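Local coordinates for protein nitroalkane oxidase (Podospora anserina, PDB 3MKH) that oxidises primary and secondary nitroalkanes to aldehydes or ketones with FAD and molecular oxygen, releasing nitrite and hydrogen peroxide after forming a substrate carbanion, at residues R19-N24 against E83-V88; P28-Y33 against S87-A92; P49-A54 against S127-L132; G58-Q63 against A119-G124. One frame throughout, in Å; residues are numbered along the deposited sequence.

Contact 1 of 4, residues R19-N24 against E83-V88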
loop_
_atom_site.group_PDB
_atom_site.type_symbol
_atom_site.label_atom_id
_atom_site.label_comp_id
_atom_site.label_asym_id
_atom_site.label_seq_id
_atom_site.Cartn_x
_atom_site.Cartn_y
_atom_site.Cartn_z
ATOM N N ARG A 19 26.650 19.984 -6.663
ATOM C CA ARG A 19 27.113 19.732 -5.296
ATOM C C ARG A 19 27.709 21.003 -4.689
ATOM O O ARG A 19 27.416 21.371 -3.539
ATOM C CB ARG A 19 28.151 18.609 -5.275
ATOM C CG ARG A 19 27.621 17.244 -5.691
ATOM C CD ARG A 19 28.756 16.218 -5.703
ATOM N NE ARG A 19 29.199 15.904 -4.352
ATOM C CZ ARG A 19 30.373 16.252 -3.846
ATOM N NH1 ARG A 19 31.255 16.910 -4.594
ATOM N NH2 ARG A 19 30.671 15.929 -2.593
ATOM N N SER A 20 28.538 21.683 -5.471
ATOM C CA SER A 20 29.196 22.905 -5.012
ATOM C C SER A 20 28.205 24.061 -4.783
ATOM O O SER A 20 28.267 24.773 -3.774
ATOM C CB SER A 20 30.291 23.308 -6.019
ATOM O OG SER A 20 30.997 24.452 -5.581
ATOM N N LEU A 21 27.283 24.250 -5.722
ATOM C CA LEU A 21 26.263 25.281 -5.570
ATOM C C LEU A 21 25.407 25.072 -4.319
ATOM O O LEU A 21 25.167 26.006 -3.525
ATOM C CB LEU A 21 25.350 25.282 -6.785
ATOM C CG LEU A 21 24.438 26.508 -6.744
ATOM C CD1 LEU A 21 25.068 27.613 -7.582
ATOM C CD2 LEU A 21 23.040 26.181 -7.225
ATOM N N ALA A 22 24.935 23.843 -4.147
ATOM C CA ALA A 22 24.068 23.525 -3.013
ATOM C C ALA A 22 24.804 23.783 -1.717
ATOM O O ALA A 22 24.279 24.427 -0.808
ATOM C CB ALA A 22 23.598 22.079 -3.085
ATOM N N ARG A 23 26.040 23.297 -1.637
ATOM C CA ARG A 23 26.836 23.461 -0.422
ATOM C C ARG A 23 27.219 24.927 -0.152
ATOM O O ARG A 23 27.190 25.379 0.992
ATOM C CB ARG A 23 28.081 22.568 -0.483
ATOM C CG ARG A 23 29.176 22.929 0.507
ATOM C CD ARG A 23 28.891 22.396 1.901
ATOM N NE ARG A 23 28.900 20.934 1.942
ATOM C CZ ARG A 23 30.001 20.195 1.839
ATOM N NH1 ARG A 23 31.182 20.788 1.679
ATOM N NH2 ARG A 23 29.923 18.865 1.889
ATOM N N ASN A 24 27.561 25.672 -1.201
ATOM C CA ASN A 24 28.056 27.039 -1.018
ATOM C C ASN A 24 26.982 28.099 -0.907
ATOM O O ASN A 24 27.181 29.096 -0.235
ATOM C CB ASN A 24 29.008 27.437 -2.146
ATOM C CG ASN A 24 30.330 26.718 -2.060
ATOM O OD1 ASN A 24 30.753 26.293 -0.985
ATOM N ND2 ASN A 24 31.000 26.589 -3.185
ATOM N N GLU A 83 17.898 17.367 -8.214
ATOM C CA GLU A 83 18.013 16.285 -7.240
ATOM C C GLU A 83 19.027 16.661 -6.157
ATOM O O GLU A 83 18.756 16.539 -4.956
ATOM C CB GLU A 83 18.410 14.938 -7.908
ATOM C CG GLU A 83 18.726 13.831 -6.874
ATOM C CD GLU A 83 19.393 12.573 -7.463
ATOM O OE1 GLU A 83 19.370 12.396 -8.698
ATOM O OE2 GLU A 83 19.948 11.764 -6.676
ATOM N N GLU A 84 20.201 17.114 -6.584
ATOM C CA GLU A 84 21.224 17.496 -5.637
ATOM C C GLU A 84 20.740 18.640 -4.723
ATOM O O GLU A 84 20.901 18.576 -3.503
ATOM C CB GLU A 84 22.519 17.884 -6.373
ATOM C CG GLU A 84 23.636 18.383 -5.437
ATOM C CD GLU A 84 24.063 17.343 -4.394
ATOM O OE1 GLU A 84 23.870 16.120 -4.610
ATOM O OE2 GLU A 84 24.602 17.757 -3.356
ATOM N N CYS A 85 20.151 19.682 -5.307
ATOM C CA CYS A 85 19.709 20.824 -4.502
ATOM C C CYS A 85 18.656 20.431 -3.477
ATOM O O CYS A 85 18.734 20.841 -2.313
ATOM C CB CYS A 85 19.198 21.970 -5.378
ATOM S SG CYS A 85 20.502 22.745 -6.319
ATOM N N TYR A 86 17.688 19.625 -3.897
ATOM C CA TYR A 86 16.654 19.162 -2.988
ATOM C C TYR A 86 17.146 18.207 -1.909
ATOM O O TYR A 86 16.550 18.121 -0.831
ATOM C CB TYR A 86 15.447 18.571 -3.741
ATOM C CG TYR A 86 14.276 19.512 -3.715
ATOM C CD1 TYR A 86 14.383 20.774 -4.289
ATOM C CD2 TYR A 86 13.091 19.175 -3.079
ATOM C CE1 TYR A 86 13.342 21.667 -4.257
ATOM C CE2 TYR A 86 12.023 20.082 -3.033
ATOM C CZ TYR A 86 12.169 21.321 -3.632
ATOM O OH TYR A 86 11.149 22.240 -3.625
ATOM N N SER A 87 18.233 17.497 -2.176
ATOM C CA SER A 87 18.776 16.618 -1.161
ATOM C C SER A 87 19.435 17.449 -0.063
ATOM O O SER A 87 19.735 16.938 1.009
ATOM C CB SER A 87 19.792 15.637 -1.764
ATOM O OG SER A 87 21.051 16.264 -1.988
ATOM N N VAL A 88 19.657 18.729 -0.338
ATOM C CA VAL A 88 20.405 19.582 0.582
ATOM C C VAL A 88 19.569 20.678 1.240
ATOM O O VAL A 88 19.569 20.805 2.453
ATOM C CB VAL A 88 21.629 20.240 -0.108
ATOM C CG1 VAL A 88 22.265 21.279 0.812
ATOM C CG2 VAL A 88 22.657 19.178 -0.510
HETATM O O HOH W 1 26.323 19.431 -1.985
#

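Contact 2 of 4, residues P28-Y33 against S87-A92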
loop_
_atom_site.group_PDB
_atom_site.type_symbol
_atom_site.label_atom_id
_atom_site.label_comp_id
_atom_site.label_asym_id
_atom_site.label_seq_id
_atom_site.Cartn_x
_atom_site.Cartn_y
_atom_site.Cartn_z
ATOM N N PRO A 28 24.123 28.034 3.321
ATOM C CA PRO A 28 24.150 29.319 4.026
ATOM C C PRO A 28 22.806 30.052 4.013
ATOM O O PRO A 28 22.486 30.723 4.985
ATOM C CB PRO A 28 25.207 30.116 3.257
ATOM C CG PRO A 28 26.119 29.080 2.707
ATOM C CD PRO A 28 25.219 27.926 2.340
ATOM N N ALA A 29 22.038 29.928 2.937
ATOM C CA ALA A 29 20.706 30.513 2.890
ATOM C C ALA A 29 19.879 29.971 4.060
ATOM O O ALA A 29 19.153 30.716 4.696
ATOM C CB ALA A 29 20.018 30.208 1.547
ATOM N N ARG A 30 19.990 28.672 4.330
ATOM C CA ARG A 30 19.249 28.051 5.427
ATOM C C ARG A 30 19.650 28.626 6.811
ATOM O O ARG A 30 18.785 28.966 7.633
ATOM C CB ARG A 30 19.449 26.536 5.400
ATOM C CG ARG A 30 18.981 25.783 6.661
ATOM C CD ARG A 30 17.653 25.092 6.432
ATOM N NE ARG A 30 17.163 24.362 7.606
ATOM C CZ ARG A 30 15.881 24.094 7.825
ATOM N NH1 ARG A 30 14.963 24.498 6.955
ATOM N NH2 ARG A 30 15.503 23.429 8.914
ATOM N N GLN A 31 20.948 28.731 7.075
ATOM C CA GLN A 31 21.386 29.236 8.382
ATOM C C GLN A 31 20.960 30.697 8.557
ATOM O O GLN A 31 20.705 31.166 9.670
ATOM C CB GLN A 31 22.894 29.067 8.580
ATOM C CG GLN A 31 23.345 27.601 8.657
ATOM C CD GLN A 31 22.437 26.729 9.532
ATOM O OE1 GLN A 31 21.849 25.747 9.050
ATOM N NE2 GLN A 31 22.325 27.075 10.823
ATOM N N THR A 32 20.852 31.400 7.441
ATOM C CA THR A 32 20.378 32.769 7.456
ATOM C C THR A 32 18.888 32.894 7.776
ATOM O O THR A 32 18.522 33.615 8.714
ATOM C CB THR A 32 20.715 33.468 6.141
ATOM O OG1 THR A 32 22.134 33.621 6.066
ATOM C CG2 THR A 32 20.047 34.841 6.067
ATOM N N TYR A 33 18.024 32.194 7.036
ATOM C CA TYR A 33 16.579 32.381 7.258
ATOM C C TYR A 33 16.058 31.801 8.585
ATOM O O TYR A 33 15.062 32.270 9.147
ATOM C CB TYR A 33 15.730 31.974 6.031
ATOM C CG TYR A 33 15.578 30.495 5.715
ATOM C CD1 TYR A 33 14.906 29.632 6.576
ATOM C CD2 TYR A 33 16.021 29.977 4.494
ATOM C CE1 TYR A 33 14.733 28.268 6.253
ATOM C CE2 TYR A 33 15.854 28.624 4.174
ATOM C CZ TYR A 33 15.209 27.783 5.052
ATOM O OH TYR A 33 15.040 26.447 4.744
ATOM N N SER A 87 18.233 17.497 -2.176
ATOM C CA SER A 87 18.776 16.618 -1.161
ATOM C C SER A 87 19.435 17.449 -0.063
ATOM O O SER A 87 19.735 16.938 1.009
ATOM C CB SER A 87 19.792 15.637 -1.764
ATOM O OG SER A 87 21.051 16.264 -1.988
ATOM N N VAL A 88 19.657 18.729 -0.338
ATOM C CA VAL A 88 20.405 19.582 0.582
ATOM C C VAL A 88 19.569 20.678 1.240
ATOM O O VAL A 88 19.569 20.805 2.453
ATOM C CB VAL A 88 21.629 20.240 -0.108
ATOM C CG1 VAL A 88 22.265 21.279 0.812
ATOM C CG2 VAL A 88 22.657 19.178 -0.510
ATOM N N GLU A 89 18.871 21.480 0.445
ATOM C CA GLU A 89 18.073 22.580 1.000
ATOM C C GLU A 89 16.927 22.904 0.055
ATOM O O GLU A 89 17.060 23.732 -0.857
ATOM C CB GLU A 89 18.959 23.811 1.312
ATOM C CG GLU A 89 18.228 25.161 1.459
ATOM C CD GLU A 89 17.109 25.134 2.472
ATOM O OE1 GLU A 89 17.113 24.251 3.359
ATOM O OE2 GLU A 89 16.214 25.999 2.382
ATOM N N PRO A 90 15.791 22.218 0.246
ATOM C CA PRO A 90 14.648 22.370 -0.669
ATOM C C PRO A 90 14.081 23.791 -0.742
ATOM O O PRO A 90 13.720 24.224 -1.828
ATOM C CB PRO A 90 13.592 21.437 -0.072
ATOM C CG PRO A 90 14.387 20.388 0.684
ATOM C CD PRO A 90 15.618 21.100 1.196
ATOM N N SER A 91 13.968 24.489 0.385
ATOM C CA SER A 91 13.240 25.757 0.393
ATOM C C SER A 91 13.936 26.846 -0.436
ATOM O O SER A 91 13.327 27.443 -1.331
ATOM C CB SER A 91 12.972 26.236 1.828
ATOM O OG SER A 91 12.212 27.435 1.817
ATOM N N ALA A 92 15.211 27.095 -0.153
ATOM C CA ALA A 92 15.950 28.102 -0.905
ATOM C C ALA A 92 16.092 27.666 -2.361
ATOM O O ALA A 92 16.095 28.499 -3.268
ATOM C CB ALA A 92 17.316 28.357 -0.283
#

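Contact 3 of 4, residues P49-A54 against S127-L132. With FAD (flavin-adenine dinucleotide), chain E.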
loop_
_atom_site.group_PDB
_atom_site.type_symbol
_atom_site.label_atom_id
_atom_site.label_comp_id
_atom_site.label_asym_id
_atom_site.label_seq_id
_atom_site.Cartn_x
_atom_site.Cartn_y
_atom_site.Cartn_z
ATOM N N PRO A 49 20.292 37.866 -0.729
ATOM C CA PRO A 49 21.730 37.859 -1.021
ATOM C C PRO A 49 22.225 36.531 -1.607
ATOM O O PRO A 49 23.041 36.536 -2.536
ATOM C CB PRO A 49 22.365 38.130 0.348
ATOM C CG PRO A 49 21.321 38.961 1.064
ATOM C CD PRO A 49 19.997 38.404 0.615
ATOM N N THR A 50 21.753 35.398 -1.099
ATOM C CA THR A 50 22.225 34.147 -1.683
ATOM C C THR A 50 21.601 33.869 -3.041
ATOM O O THR A 50 22.226 33.240 -3.893
ATOM C CB THR A 50 22.092 32.931 -0.745
ATOM O OG1 THR A 50 20.785 32.893 -0.202
ATOM C CG2 THR A 50 23.105 33.016 0.406
ATOM N N TYR A 51 20.380 34.338 -3.258
ATOM C CA TYR A 51 19.800 34.279 -4.590
ATOM C C TYR A 51 20.658 35.095 -5.570
ATOM O O TYR A 51 20.937 34.651 -6.692
ATOM C CB TYR A 51 18.354 34.791 -4.551
ATOM C CG TYR A 51 17.581 34.721 -5.853
ATOM C CD1 TYR A 51 17.780 35.667 -6.857
ATOM C CD2 TYR A 51 16.627 33.742 -6.063
ATOM C CE1 TYR A 51 17.065 35.621 -8.040
ATOM C CE2 TYR A 51 15.891 33.697 -7.244
ATOM C CZ TYR A 51 16.117 34.642 -8.229
ATOM O OH TYR A 51 15.389 34.614 -9.400
ATOM N N ALA A 52 21.088 36.286 -5.151
ATOM C CA ALA A 52 21.953 37.108 -6.000
ATOM C C ALA A 52 23.272 36.393 -6.311
ATOM O O ALA A 52 23.840 36.557 -7.398
ATOM C CB ALA A 52 22.233 38.468 -5.339
ATOM N N ALA A 53 23.767 35.611 -5.356
ATOM C CA ALA A 53 24.995 34.852 -5.568
ATOM C C ALA A 53 24.785 33.760 -6.611
ATOM O O ALA A 53 25.689 33.482 -7.408
ATOM C CB ALA A 53 25.515 34.252 -4.245
ATOM N N ALA A 54 23.605 33.131 -6.593
ATOM C CA ALA A 54 23.252 32.111 -7.588
ATOM C C ALA A 54 23.129 32.735 -8.965
ATOM O O ALA A 54 23.514 32.141 -9.982
ATOM C CB ALA A 54 21.937 31.414 -7.207
ATOM N N SER A 127 19.186 40.456 -8.852
ATOM C CA SER A 127 18.439 39.332 -8.325
ATOM C C SER A 127 17.010 39.354 -8.837
ATOM O O SER A 127 16.073 39.359 -8.043
ATOM C CB SER A 127 18.465 39.377 -6.790
ATOM O OG SER A 127 18.103 40.665 -6.317
ATOM N N PRO A 128 16.835 39.340 -10.175
ATOM C CA PRO A 128 15.493 39.406 -10.753
ATOM C C PRO A 128 14.695 38.130 -10.466
ATOM O O PRO A 128 15.258 37.040 -10.492
ATOM C CB PRO A 128 15.758 39.535 -12.258
ATOM C CG PRO A 128 17.108 38.860 -12.471
ATOM C CD PRO A 128 17.885 39.160 -11.202
ATOM N N LEU A 129 13.404 38.286 -10.207
ATOM C CA LEU A 129 12.505 37.176 -9.924
ATOM C C LEU A 129 11.437 37.093 -10.993
ATOM O O LEU A 129 10.930 38.125 -11.448
ATOM C CB LEU A 129 11.808 37.401 -8.581
ATOM C CG LEU A 129 12.633 37.225 -7.316
ATOM C CD1 LEU A 129 11.890 37.862 -6.147
ATOM C CD2 LEU A 129 12.877 35.748 -7.074
ATOM N N ALA A 130 11.099 35.869 -11.389
ATOM C CA ALA A 130 10.020 35.618 -12.336
ATOM C C ALA A 130 9.040 34.648 -11.690
ATOM O O ALA A 130 9.411 33.897 -10.786
ATOM C CB ALA A 130 10.564 35.039 -13.676
ATOM N N SER A 131 7.797 34.671 -12.150
ATOM C CA SER A 131 6.738 33.857 -11.566
ATOM C C SER A 131 5.768 33.407 -12.642
ATOM O O SER A 131 5.421 34.183 -13.526
ATOM C CB SER A 131 5.977 34.665 -10.509
ATOM O OG SER A 131 5.007 33.868 -9.852
ATOM N N LEU A 132 5.355 32.143 -12.581
ATOM C CA LEU A 132 4.261 31.654 -13.419
ATOM C C LEU A 132 3.002 31.757 -12.566
ATOM O O LEU A 132 2.818 31.023 -11.575
ATOM C CB LEU A 132 4.524 30.220 -13.898
ATOM C CG LEU A 132 3.419 29.446 -14.648
ATOM C CD1 LEU A 132 2.625 30.323 -15.580
ATOM C CD2 LEU A 132 4.015 28.277 -15.417
HETATM P PA FAD E . -7.249 22.511 -6.851
HETATM O O1A FAD E . -8.094 23.153 -7.855
HETATM O O2A FAD E . -6.894 23.251 -5.639
HETATM O O5B FAD E . -7.941 21.123 -6.429
HETATM C C5B FAD E . -7.892 20.657 -5.083
HETATM C C4B FAD E . -8.331 19.187 -4.942
HETATM O O4B FAD E . -9.707 19.071 -5.329
HETATM C C3B FAD E . -7.560 18.275 -5.892
HETATM O O3B FAD E . -6.383 17.786 -5.247
HETATM C C2B FAD E . -8.536 17.132 -6.109
HETATM O O2B FAD E . -8.407 16.173 -5.065
HETATM C C1B FAD E . -9.903 17.813 -6.024
HETATM N N9A FAD E . -10.392 18.064 -7.408
HETATM C C8A FAD E . -10.648 19.253 -7.946
HETATM N N7A FAD E . -11.060 19.100 -9.199
HETATM C C5A FAD E . -11.071 17.799 -9.462
HETATM C C6A FAD E . -11.409 17.047 -10.579
HETATM N N6A FAD E . -11.822 17.639 -11.692
HETATM N N1A FAD E . -11.313 15.715 -10.515
HETATM C C2A FAD E . -10.903 15.119 -9.411
HETATM N N3A FAD E . -10.576 15.804 -8.329
HETATM C C4A FAD E . -10.647 17.139 -8.324
HETATM N N1 FAD E . 1.069 27.885 -8.523
HETATM C C2 FAD E . 1.451 28.699 -9.581
HETATM O O2 FAD E . 0.598 29.147 -10.335
HETATM N N3 FAD E . 2.794 28.998 -9.785
HETATM C C4 FAD E . 3.769 28.493 -8.927
HETATM O O4 FAD E . 4.951 28.768 -9.114
HETATM C C4X FAD E . 3.386 27.680 -7.868
HETATM N N5 FAD E . 4.337 27.150 -6.992
HETATM C C5X FAD E . 3.917 26.637 -5.760
HETATM C C6 FAD E . 4.826 26.416 -4.730
HETATM C C7 FAD E . 4.391 25.912 -3.510
HETATM C C7M FAD E . 5.377 25.669 -2.372
HETATM C C8 FAD E . 3.045 25.625 -3.325
HETATM C C8M FAD E . 2.553 25.070 -1.988
HETATM C C9 FAD E . 2.142 25.838 -4.356
HETATM C C9A FAD E . 2.575 26.346 -5.571
HETATM N N10 FAD E . 1.668 26.567 -6.607
HETATM C C10 FAD E . 2.041 27.379 -7.670
HETATM C "C1'" FAD E . 0.325 25.938 -6.595
HETATM C "C2'" FAD E . 0.373 24.535 -7.203
HETATM O "O2'" FAD E . 0.755 24.612 -8.572
HETATM C "C3'" FAD E . -0.959 23.779 -7.072
HETATM O "O3'" FAD E . -0.745 22.431 -7.465
HETATM C "C4'" FAD E . -2.088 24.357 -7.938
HETATM O "O4'" FAD E . -2.671 25.484 -7.300
HETATM C "C5'" FAD E . -3.176 23.302 -8.170
HETATM O "O5'" FAD E . -3.651 22.765 -6.935
HETATM P P FAD E . -4.569 21.463 -6.909
HETATM O O1P FAD E . -3.980 20.470 -7.815
HETATM O O2P FAD E . -4.820 21.086 -5.518
HETATM O O3P FAD E . -5.918 22.013 -7.604
#

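Contact 4 of 4, residues G58-Q63 against A119-G124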
loop_
_atom_site.group_PDB
_atom_site.type_symbol
_atom_site.label_atom_id
_atom_site.label_comp_id
_atom_site.label_asym_id
_atom_site.label_seq_id
_atom_site.Cartn_x
_atom_site.Cartn_y
_atom_site.Cartn_z
ATOM N N GLY A 58 25.505 32.285 -12.643
ATOM C CA GLY A 58 24.948 31.975 -13.948
ATOM C C GLY A 58 23.666 31.143 -13.949
ATOM O O GLY A 58 23.235 30.681 -15.007
ATOM N N ILE A 59 23.045 30.959 -12.782
ATOM C CA ILE A 59 21.908 30.033 -12.674
ATOM C C ILE A 59 20.695 30.453 -13.523
ATOM O O ILE A 59 20.025 29.616 -14.124
ATOM C CB ILE A 59 21.476 29.785 -11.199
ATOM C CG1 ILE A 59 22.637 29.208 -10.405
ATOM C CG2 ILE A 59 20.350 28.762 -11.127
ATOM C CD1 ILE A 59 23.091 27.837 -10.918
ATOM N N LEU A 60 20.413 31.747 -13.573
ATOM C CA LEU A 60 19.275 32.226 -14.348
ATOM C C LEU A 60 19.532 32.090 -15.860
ATOM O O LEU A 60 18.626 31.745 -16.624
ATOM C CB LEU A 60 18.929 33.668 -13.967
ATOM C CG LEU A 60 17.910 33.855 -12.826
ATOM C CD1 LEU A 60 17.963 32.777 -11.790
ATOM C CD2 LEU A 60 17.954 35.249 -12.195
ATOM N N LYS A 61 20.755 32.369 -16.298
ATOM C CA LYS A 61 21.089 32.157 -17.715
ATOM C C LYS A 61 20.790 30.716 -18.123
ATOM O O LYS A 61 20.358 30.441 -19.248
ATOM C CB LYS A 61 22.568 32.467 -17.979
ATOM C CG LYS A 61 23.019 33.876 -17.571
ATOM C CD LYS A 61 24.489 34.106 -17.955
ATOM C CE LYS A 61 25.247 34.866 -16.870
ATOM N NZ LYS A 61 26.580 35.371 -17.346
ATOM N N GLY A 62 21.038 29.796 -17.195
ATOM C CA GLY A 62 20.804 28.383 -17.414
ATOM C C GLY A 62 19.341 27.977 -17.470
ATOM O O GLY A 62 19.019 26.864 -17.878
ATOM N N GLN A 63 18.451 28.884 -17.082
ATOM C CA GLN A 63 17.021 28.619 -17.149
ATOM C C GLN A 63 16.418 29.144 -18.446
ATOM O O GLN A 63 15.238 28.969 -18.694
ATOM C CB GLN A 63 16.306 29.271 -15.953
ATOM C CG GLN A 63 16.716 28.677 -14.628
ATOM C CD GLN A 63 16.191 29.466 -13.446
ATOM O OE1 GLN A 63 15.802 30.633 -13.577
ATOM N NE2 GLN A 63 16.181 28.833 -12.282
ATOM N N ALA A 119 15.742 40.484 -20.893
ATOM C CA ALA A 119 17.045 41.123 -20.700
ATOM C C ALA A 119 17.578 41.108 -19.256
ATOM O O ALA A 119 18.759 40.800 -19.033
ATOM C CB ALA A 119 17.037 42.544 -21.252
ATOM N N PRO A 120 16.728 41.461 -18.276
ATOM C CA PRO A 120 17.219 41.491 -16.890
ATOM C C PRO A 120 17.731 40.135 -16.399
ATOM O O PRO A 120 18.548 40.095 -15.475
ATOM C CB PRO A 120 15.982 41.915 -16.093
ATOM C CG PRO A 120 15.169 42.705 -17.071
ATOM C CD PRO A 120 15.357 41.984 -18.382
ATOM N N PHE A 121 17.252 39.046 -16.992
ATOM C CA PHE A 121 17.575 37.699 -16.507
ATOM C C PHE A 121 18.814 37.138 -17.180
ATOM O O PHE A 121 19.254 36.029 -16.872
ATOM C CB PHE A 121 16.390 36.754 -16.745
ATOM C CG PHE A 121 15.159 37.138 -15.975
ATOM C CD1 PHE A 121 14.924 36.605 -14.713
ATOM C CD2 PHE A 121 14.254 38.051 -16.497
ATOM C CE1 PHE A 121 13.799 36.967 -13.981
ATOM C CE2 PHE A 121 13.117 38.420 -15.776
ATOM C CZ PHE A 121 12.894 37.882 -14.511
ATOM N N LEU A 122 19.364 37.907 -18.113
ATOM C CA LEU A 122 20.508 37.459 -18.910
ATOM C C LEU A 122 21.798 38.224 -18.579
ATOM O O LEU A 122 22.859 37.935 -19.141
ATOM C CB LEU A 122 20.183 37.593 -20.408
ATOM C CG LEU A 122 19.189 36.555 -20.934
ATOM C CD1 LEU A 122 18.532 36.962 -22.270
ATOM C CD2 LEU A 122 19.861 35.195 -21.044
ATOM N N SER A 123 21.708 39.186 -17.660
ATOM C CA SER A 123 22.856 40.022 -17.310
ATOM C C SER A 123 23.908 39.345 -16.411
ATOM O O SER A 123 25.052 39.783 -16.355
ATOM C CB SER A 123 22.372 41.286 -16.608
ATOM O OG SER A 123 21.847 40.955 -15.328
ATOM N N GLY A 124 23.524 38.293 -15.695
ATOM C CA GLY A 124 24.415 37.703 -14.705
ATOM C C GLY A 124 24.567 38.539 -13.438
ATOM O O GLY A 124 25.440 38.276 -12.607
#

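Contact 1 of 4, residues R19-N24 against E83-V88
The carboxylate of Glu84 has Arg19 over one of its faces. Arg19 CG sits 3.8 Å from Glu84 CD, almost straight above that carbon. At the ends of the group, OE2 takes a water and OE1 forms a salt bridge with Arg286 of helix 262-298. The water lies 2.8 Å from Glu84 OE2 and also donates to the backbone O of Arg19, so it ties the two helices together. The guanidinium does not face the carboxylate. The planes are 57° apart, and Arg19 NE stays 5.1 Å from Glu84 OE2. Arg19 NH1 bonds instead to Gln16 one turn earlier. Glu84 CG, anti to the backbone N (chi1 177°), comes 3.6 Å from Arg19 N. The bend at chi2 then turns the carboxylate under Arg19 CG. Farther along the helices the contact is apolar. Ala22 CB points across the interface and meets Val88 CG2 at 4.0 Å. Leu21 CD2 reaches Cys85 SG at 4.4 Å. The small side chain of Ala22 lets the backbones come close, and its CA is 5.3 Å from Cys85 CA. The segment axes run nearly parallel, 27° apart. This is helix-on-helix packing in the all-helical N-terminal domain of the acyl-CoA dehydrogenase fold.

Contact 2 of 4, residues P28-Y33 against S87-A92
Arg30 and Tyr33, in the last turns of helix 9-33, meet Glu89, the N-cap residue of helix 90-109. Both helices belong to the N-terminal helical domain of the acyl-CoA dehydrogenase fold. The Arg30 side chain leaves its backbone along the carboxylate of Glu89. Arg30 CB is 3.9 Å from Glu89 OE1, and CG stays about as near. Arg30 CD comes closer, 3.2 Å from Glu89 OE1, and the two side chains cross at roughly a right angle. The chain bends at its second torsion (chi2 103°) and is extended about CG-CD, so NE and the guanidinium run on past the carboxylate. Arg30 NH1 is therefore 4.2 Å from Glu89 OE1, too far for a salt bridge. Arg30 NH1 donates to Tyr33 OH instead, at 2.9 Å, and the hydroxyl lies at the edge of the guanidinium plane. NH2 forms a salt bridge with Asp387.

The Tyr33 ring lies against the backbone of its own helix, with Arg30 CA over one face near the rim. The Tyr33 hydroxyl donates a hydrogen bond to Glu89 OE2 (Tyr33 OH to Glu89 OE2 2.7 Å). Ser91 CB also touches this hydroxyl, and Ser91 OG bonds to Ser237. One turn before Tyr33, Ala29 CB packs on Ala92 CB at 3.8 Å. The start of the helix and the nearby arginine would tend to keep Glu89 ionised. Glu89 OE2 accepts two bonds from opposite faces of its plane: Tyr33 OH on the syn side, and Ala92 N, the capping bond, on the anti side at 2.9 Å.

Contact 3 of 4, residues P49-A54 against S127-L132
Helix 48-56 comes down on the extended chain that leads into strand 130-133, and the backbones are nearest where Ala52 CA lies 4.8 Å from Ser127 CA. Tyr51 carries most of the contact. Its CG is anti to the backbone N (chi1 -177°), which sends the ring out from the helix and alongside Ser127 to Leu129. Tyr51 CD1 touches Ser127 CB at 3.8 Å. Farther along, the hydroxyl donates to the carbonyl of Pro128, with Tyr51 OH 2.7 Å from Pro128 O. The acceptor lies at the ring edge. The C=O...donor angle is 145°, and the hydroxyl is tilted 19° from the carbonyl plane. Leu129 CD2 packs obliquely on the same end of the ring, 3.6 Å from Tyr51 CZ. Nearer the helix, Ala52 CB rests on Ser127 CB at 4.1 Å. Ser127 OG is bound by Gln48 at the start of the helix.

The Tyr51 hydroxyl is buried and has a second partner, Thr99 OG1 of helix 90-109. Two bonds thus fix the end of the ring, while Trp177 meets it edge-to-face. At the far end of 127-132, Leu132 O accepts from flavin N3 of FAD at 2.7 Å, part of the cofactor site. The contact thus lies on the same short segment as a flavin-binding residue, three residues before it at Leu129. Strand 130-133 pairs in parallel with strand 184-191. Helix 48-56 packs on helix 9-33 through Thr50, Ala53 and Ala54 and on helix 90-109 through Tyr51 and Ala54, and helix 90-109 also touches Leu129 and Leu132.

Contact 4 of 4, residues G58-Q63 against A119-G124
Leu60 and Lys61 follow the Schellman motif that ends helix 48-56, and they pack against the loop between helix 115-118 and strand 130-133. Gly58 makes the turn with positive phi (93°). Residues 59-62 then coil in helical backbone angles without the regular bonds. The CB of Leu60 points at the other loop and lies 3.8 Å from Phe121 O. Farther out, Leu60 CD2 reaches Phe121 CD1 at 4.2 Å. The leucine and the ring cross at a slant. Phe121 is buried, and it also rests on Pro128, Ile64 and Thr99.

Lys61 runs along the outer side of the contact. Its CG is anti to the carbonyl carbon (chi1 -56°), and the chain bends at its third torsion, so that its end approaches Gly124. Lys61 CD passes 4.3 Å from Leu122 O. Lys61 CE then lies over the backbone of Gly124, 3.7 Å from Gly124 CA, and Lys61 NZ is 4.1 Å from Gly124 CA. Gly124, with positive phi, presents bare backbone here. The backbone of Lys61 is bonded to Thr71.

No hydrogen bond crosses between 58-63 and 119-124. Leu60 and Phe121 make an apolar inner part, while the methylene groups of Lys61 lie along the more exposed side. Van der Waals contact, not charge, therefore joins the two loops, and the lysine takes part through its aliphatic chain.

In the fold
All four contacts lie mainly in the N-terminal helical domain, and contact 3 also reaches the start of the sheet. Contacts 1 and 2 are neighbours, with centres 9 Å apart. They share Ser87 and Val88 and follow helix 9-33 along helix 75-88 to the start of helix 90-109. Contacts 3 and 4 are also close, with centres 10 Å apart, and contact 4 is nested in the loop that contact 3 closes. The two pairs interlock along the chain. They also touch in space: Ala29 packs on Thr50, and Leu21 on Ile59. The helices are thus joined to the strand whose Leu132 O accepts a hydrogen bond from the flavin.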